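NAD nucleotidase (PDB 3ZTV) degrades NAD to adenosine and nicotinamide riboside in the periplasm, acting as both a pyrophosphatase and a 5'-nucleotidase. Local coordinates at residues Ser125-Tyr137 with Asp173-Met186. Residues are numbered along the deposited sequence; the frame is centred on the assembly and turned at random.
Sequences SANVIPDKSSILY and DVKFYDEIATAQIM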
# COMPACT_ATOMS: atom_id res chain seq x y z
N SER A 125 -4.14 -2.62 17.88
CA SER A 125 -3.97 -3.01 16.48
C SER A 125 -4.15 -1.78 15.60
O SER A 125 -5.26 -1.23 15.50
CB SER A 125 -4.95 -4.11 16.07
OG SER A 125 -4.62 -4.57 14.77
N ALA A 126 -3.07 -1.33 14.98
CA ALA A 126 -3.07 -0.08 14.22
C ALA A 126 -3.49 -0.24 12.75
O ALA A 126 -3.90 0.74 12.14
CB ALA A 126 -1.71 0.60 14.29
N ASN A 127 -3.39 -1.45 12.19
CA ASN A 127 -3.70 -1.65 10.78
C ASN A 127 -4.97 -2.48 10.56
O ASN A 127 -5.25 -2.92 9.44
CB ASN A 127 -2.51 -2.25 10.01
CG ASN A 127 -2.19 -3.68 10.43
OD1 ASN A 127 -2.34 -4.06 11.59
ND2 ASN A 127 -1.72 -4.47 9.47
N VAL A 128 -5.73 -2.70 11.64
CA VAL A 128 -7.01 -3.40 11.57
C VAL A 128 -8.02 -2.44 12.20
O VAL A 128 -7.98 -2.18 13.40
CB VAL A 128 -6.96 -4.73 12.34
CG1 VAL A 128 -8.27 -5.49 12.17
CG2 VAL A 128 -5.77 -5.58 11.87
N ILE A 129 -8.92 -1.89 11.38
CA ILE A 129 -9.72 -0.75 11.81
C ILE A 129 -11.21 -0.97 11.48
O ILE A 129 -11.61 -0.96 10.32
CB ILE A 129 -9.23 0.58 11.16
CG1 ILE A 129 -7.72 0.77 11.36
CG2 ILE A 129 -9.96 1.77 11.77
CD1 ILE A 129 -7.16 2.05 10.70
N PRO A 130 -12.05 -1.19 12.52
CA PRO A 130 -13.47 -1.42 12.23
C PRO A 130 -14.24 -0.13 11.95
O PRO A 130 -13.99 0.91 12.58
CB PRO A 130 -13.98 -2.06 13.53
CG PRO A 130 -12.76 -2.65 14.17
CD PRO A 130 -11.69 -1.63 13.87
N ASP A 131 -15.17 -0.21 11.00
CA ASP A 131 -16.10 0.88 10.73
C ASP A 131 -17.05 1.05 11.91
O ASP A 131 -17.21 0.14 12.74
CB ASP A 131 -16.90 0.61 9.45
CG ASP A 131 -16.04 0.66 8.19
OD1 ASP A 131 -15.01 1.35 8.18
OD2 ASP A 131 -16.43 0.03 7.19
N LYS A 132 -17.68 2.21 11.96
CA LYS A 132 -18.60 2.59 13.02
C LYS A 132 -19.67 1.54 13.34
O LYS A 132 -19.95 1.29 14.51
CB LYS A 132 -19.26 3.92 12.65
CG LYS A 132 -20.31 4.40 13.64
CD LYS A 132 -20.94 5.69 13.15
CE LYS A 132 -21.88 6.29 14.19
NZ LYS A 132 -22.24 7.68 13.82
N SER A 133 -20.25 0.93 12.32
CA SER A 133 -21.36 0.01 12.55
C SER A 133 -20.89 -1.39 12.96
O SER A 133 -21.70 -2.22 13.36
CB SER A 133 -22.29 -0.05 11.32
OG SER A 133 -23.19 1.04 11.29
N SER A 134 -19.59 -1.64 12.86
CA SER A 134 -19.05 -2.94 13.24
C SER A 134 -19.29 -3.24 14.72
O SER A 134 -19.22 -2.36 15.57
CB SER A 134 -17.55 -2.98 12.96
OG SER A 134 -17.00 -4.26 13.27
N ILE A 135 -19.55 -4.51 15.03
CA ILE A 135 -19.67 -4.91 16.42
C ILE A 135 -18.31 -4.82 17.14
O ILE A 135 -18.25 -4.86 18.37
CB ILE A 135 -20.29 -6.33 16.58
CG1 ILE A 135 -19.36 -7.43 16.04
CG2 ILE A 135 -21.67 -6.40 15.92
CD1 ILE A 135 -19.96 -8.83 16.20
N LEU A 136 -17.24 -4.64 16.37
CA LEU A 136 -15.89 -4.49 16.93
C LEU A 136 -15.44 -3.03 17.05
O LEU A 136 -14.30 -2.76 17.45
CB LEU A 136 -14.88 -5.28 16.11
CG LEU A 136 -15.17 -6.78 16.03
CD1 LEU A 136 -14.23 -7.44 15.04
CD2 LEU A 136 -15.07 -7.44 17.40
N TYR A 137 -16.30 -2.09 16.70
CA TYR A 137 -15.96 -0.67 16.79
C TYR A 137 -15.55 -0.32 18.22
O TYR A 137 -16.20 -0.73 19.18
CB TYR A 137 -17.16 0.18 16.37
CG TYR A 137 -16.82 1.65 16.22
CD1 TYR A 137 -15.90 2.08 15.27
CD2 TYR A 137 -17.44 2.60 17.02
CE1 TYR A 137 -15.59 3.42 15.12
CE2 TYR A 137 -17.14 3.96 16.87
CZ TYR A 137 -16.21 4.35 15.93
OH TYR A 137 -15.91 5.69 15.78
N ASP A 173 -16.85 -5.15 7.51
CA ASP A 173 -16.77 -3.83 8.14
C ASP A 173 -15.46 -3.61 8.90
O ASP A 173 -15.31 -2.61 9.60
CB ASP A 173 -17.99 -3.56 9.04
CG ASP A 173 -18.17 -4.59 10.14
OD1 ASP A 173 -17.17 -5.15 10.63
OD2 ASP A 173 -19.34 -4.84 10.52
N VAL A 174 -14.54 -4.56 8.77
CA VAL A 174 -13.19 -4.41 9.31
C VAL A 174 -12.21 -4.17 8.17
O VAL A 174 -12.09 -5.00 7.28
CB VAL A 174 -12.76 -5.66 10.09
CG1 VAL A 174 -11.36 -5.46 10.67
CG2 VAL A 174 -13.76 -5.94 11.20
N LYS A 175 -11.52 -3.04 8.20
CA LYS A 175 -10.59 -2.67 7.14
C LYS A 175 -9.14 -2.92 7.54
O LYS A 175 -8.74 -2.64 8.68
CB LYS A 175 -10.80 -1.20 6.74
CG LYS A 175 -11.89 -0.96 5.68
CD LYS A 175 -13.24 -1.55 6.06
CE LYS A 175 -14.32 -1.18 5.03
NZ LYS A 175 -14.72 0.27 5.08
N PHE A 176 -8.36 -3.46 6.61
CA PHE A 176 -6.96 -3.79 6.85
C PHE A 176 -6.03 -2.90 6.02
O PHE A 176 -6.35 -2.57 4.87
CB PHE A 176 -6.69 -5.25 6.46
CG PHE A 176 -7.30 -6.26 7.40
CD1 PHE A 176 -8.67 -6.54 7.35
CD2 PHE A 176 -6.52 -6.94 8.32
CE1 PHE A 176 -9.23 -7.48 8.22
CE2 PHE A 176 -7.08 -7.87 9.19
CZ PHE A 176 -8.43 -8.14 9.13
N TYR A 177 -4.89 -2.55 6.59
CA TYR A 177 -3.90 -1.69 5.94
C TYR A 177 -2.50 -2.32 5.95
O TYR A 177 -2.14 -3.07 6.87
CB TYR A 177 -3.92 -0.29 6.57
CG TYR A 177 -5.26 0.36 6.31
CD1 TYR A 177 -5.49 1.06 5.13
CD2 TYR A 177 -6.32 0.20 7.19
CE1 TYR A 177 -6.73 1.62 4.86
CE2 TYR A 177 -7.57 0.76 6.93
CZ TYR A 177 -7.77 1.46 5.76
OH TYR A 177 -9.02 2.00 5.50
N ASP A 178 -1.73 -2.01 4.91
CA ASP A 178 -0.39 -2.54 4.73
C ASP A 178 0.47 -2.45 5.98
O ASP A 178 0.52 -1.40 6.64
CB ASP A 178 0.31 -1.81 3.58
CG ASP A 178 1.68 -2.37 3.30
OD1 ASP A 178 1.77 -3.50 2.79
OD2 ASP A 178 2.67 -1.66 3.58
N GLU A 179 1.14 -3.55 6.30
CA GLU A 179 1.98 -3.63 7.50
C GLU A 179 3.12 -2.60 7.51
O GLU A 179 3.29 -1.88 8.49
CB GLU A 179 2.58 -5.04 7.66
CG GLU A 179 1.56 -6.20 7.81
CD GLU A 179 1.21 -6.89 6.49
OE1 GLU A 179 1.32 -6.25 5.41
OE2 GLU A 179 0.82 -8.09 6.54
N ILE A 180 3.91 -2.56 6.44
CA ILE A 180 5.04 -1.62 6.37
C ILE A 180 4.57 -0.17 6.40
O ILE A 180 5.09 0.64 7.19
CB ILE A 180 5.91 -1.88 5.11
CG1 ILE A 180 6.63 -3.23 5.26
CG2 ILE A 180 6.89 -0.74 4.86
CD1 ILE A 180 7.34 -3.70 4.02
N ALA A 181 3.59 0.18 5.57
CA ALA A 181 3.12 1.57 5.57
C ALA A 181 2.57 1.97 6.92
O ALA A 181 2.85 3.05 7.43
CB ALA A 181 2.09 1.80 4.47
N THR A 182 1.76 1.11 7.52
CA THR A 182 1.18 1.46 8.82
C THR A 182 2.27 1.67 9.87
O THR A 182 2.21 2.63 10.65
CB THR A 182 0.15 0.41 9.30
OG1 THR A 182 -0.93 0.32 8.35
CG2 THR A 182 -0.39 0.79 10.69
N ALA A 183 3.23 0.75 9.92
CA ALA A 183 4.32 0.88 10.88
C ALA A 183 5.06 2.22 10.72
O ALA A 183 5.30 2.92 11.70
CB ALA A 183 5.29 -0.30 10.77
N GLN A 184 5.38 2.60 9.49
CA GLN A 184 6.13 3.84 9.31
C GLN A 184 5.30 5.07 9.60
O GLN A 184 5.78 6.00 10.24
CB GLN A 184 6.72 3.97 7.90
CG GLN A 184 7.60 5.22 7.71
CD GLN A 184 8.81 5.23 8.65
OE1 GLN A 184 8.72 5.63 9.81
NE2 GLN A 184 9.94 4.78 8.14
N ILE A 185 4.05 5.09 9.13
CA ILE A 185 3.21 6.25 9.32
C ILE A 185 2.92 6.43 10.82
O ILE A 185 2.98 7.55 11.34
CB ILE A 185 1.92 6.15 8.50
CG1 ILE A 185 2.23 6.14 6.99
CG2 ILE A 185 0.95 7.29 8.85
CD1 ILE A 185 3.16 7.28 6.53
N MET A 186 2.65 5.32 11.52
CA MET A 186 2.41 5.41 12.96
C MET A 186 3.63 5.95 13.70
O MET A 186 3.52 6.84 14.54
CB MET A 186 2.03 4.05 13.55
CG MET A 186 0.63 3.57 13.16
SD MET A 186 -0.73 4.62 13.77
CE MET A 186 -0.46 4.51 15.54
O HOH W 1 -19.51 -6.46 12.70
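Val128-Pro130 and Val174-Phe176 pair as a short two-stranded antiparallel sheet, their axes 4.5 Å apart, with Ile129 and Lys175 as the hydrogen-bonded pair. Pro130, which has no N-H to give, suits the non-hydrogen-bonded place opposite Val174; beyond it Asp131 N binds Asp173 O (2.8 Å) almost straight. Beta-branched Val128 fits the extended chain: with CG1 anti to the backbone N (chi1 -176°), it lays this methyl over a face of the Phe176 ring in a CH-pi contact and against Val174 CG1, a tight 3.4 Å. Just before the strand, Asn127 grips Tyr177 twice: its O accepts from Tyr177 N, and its ND2 donates to Tyr177 O (3.0 Å), which lies near the plane of the Asn127 amide; OD1 accepts from Asp159 N, so both ends fix the amide's rotation. This two-stranded sheet, its strands far apart in sequence, belongs to the calcineurin-like metallophosphoesterase domain, and Tyr177 leads into helix 179-191, where Asp178 is the N-cap and Thr182 CG2 packs on Ala126 CB. On the face carrying Ile129, the long, bent chain of Lys175 brings NZ to the syn lone pair of Asp131 OD2 in a salt bridge (2.7 Å). Ser134 OG donates to Asp173 OD1 (2.8 Å) from above the carboxylate plane; the same oxygen accepts from Leu136 N, which makes an ST turn.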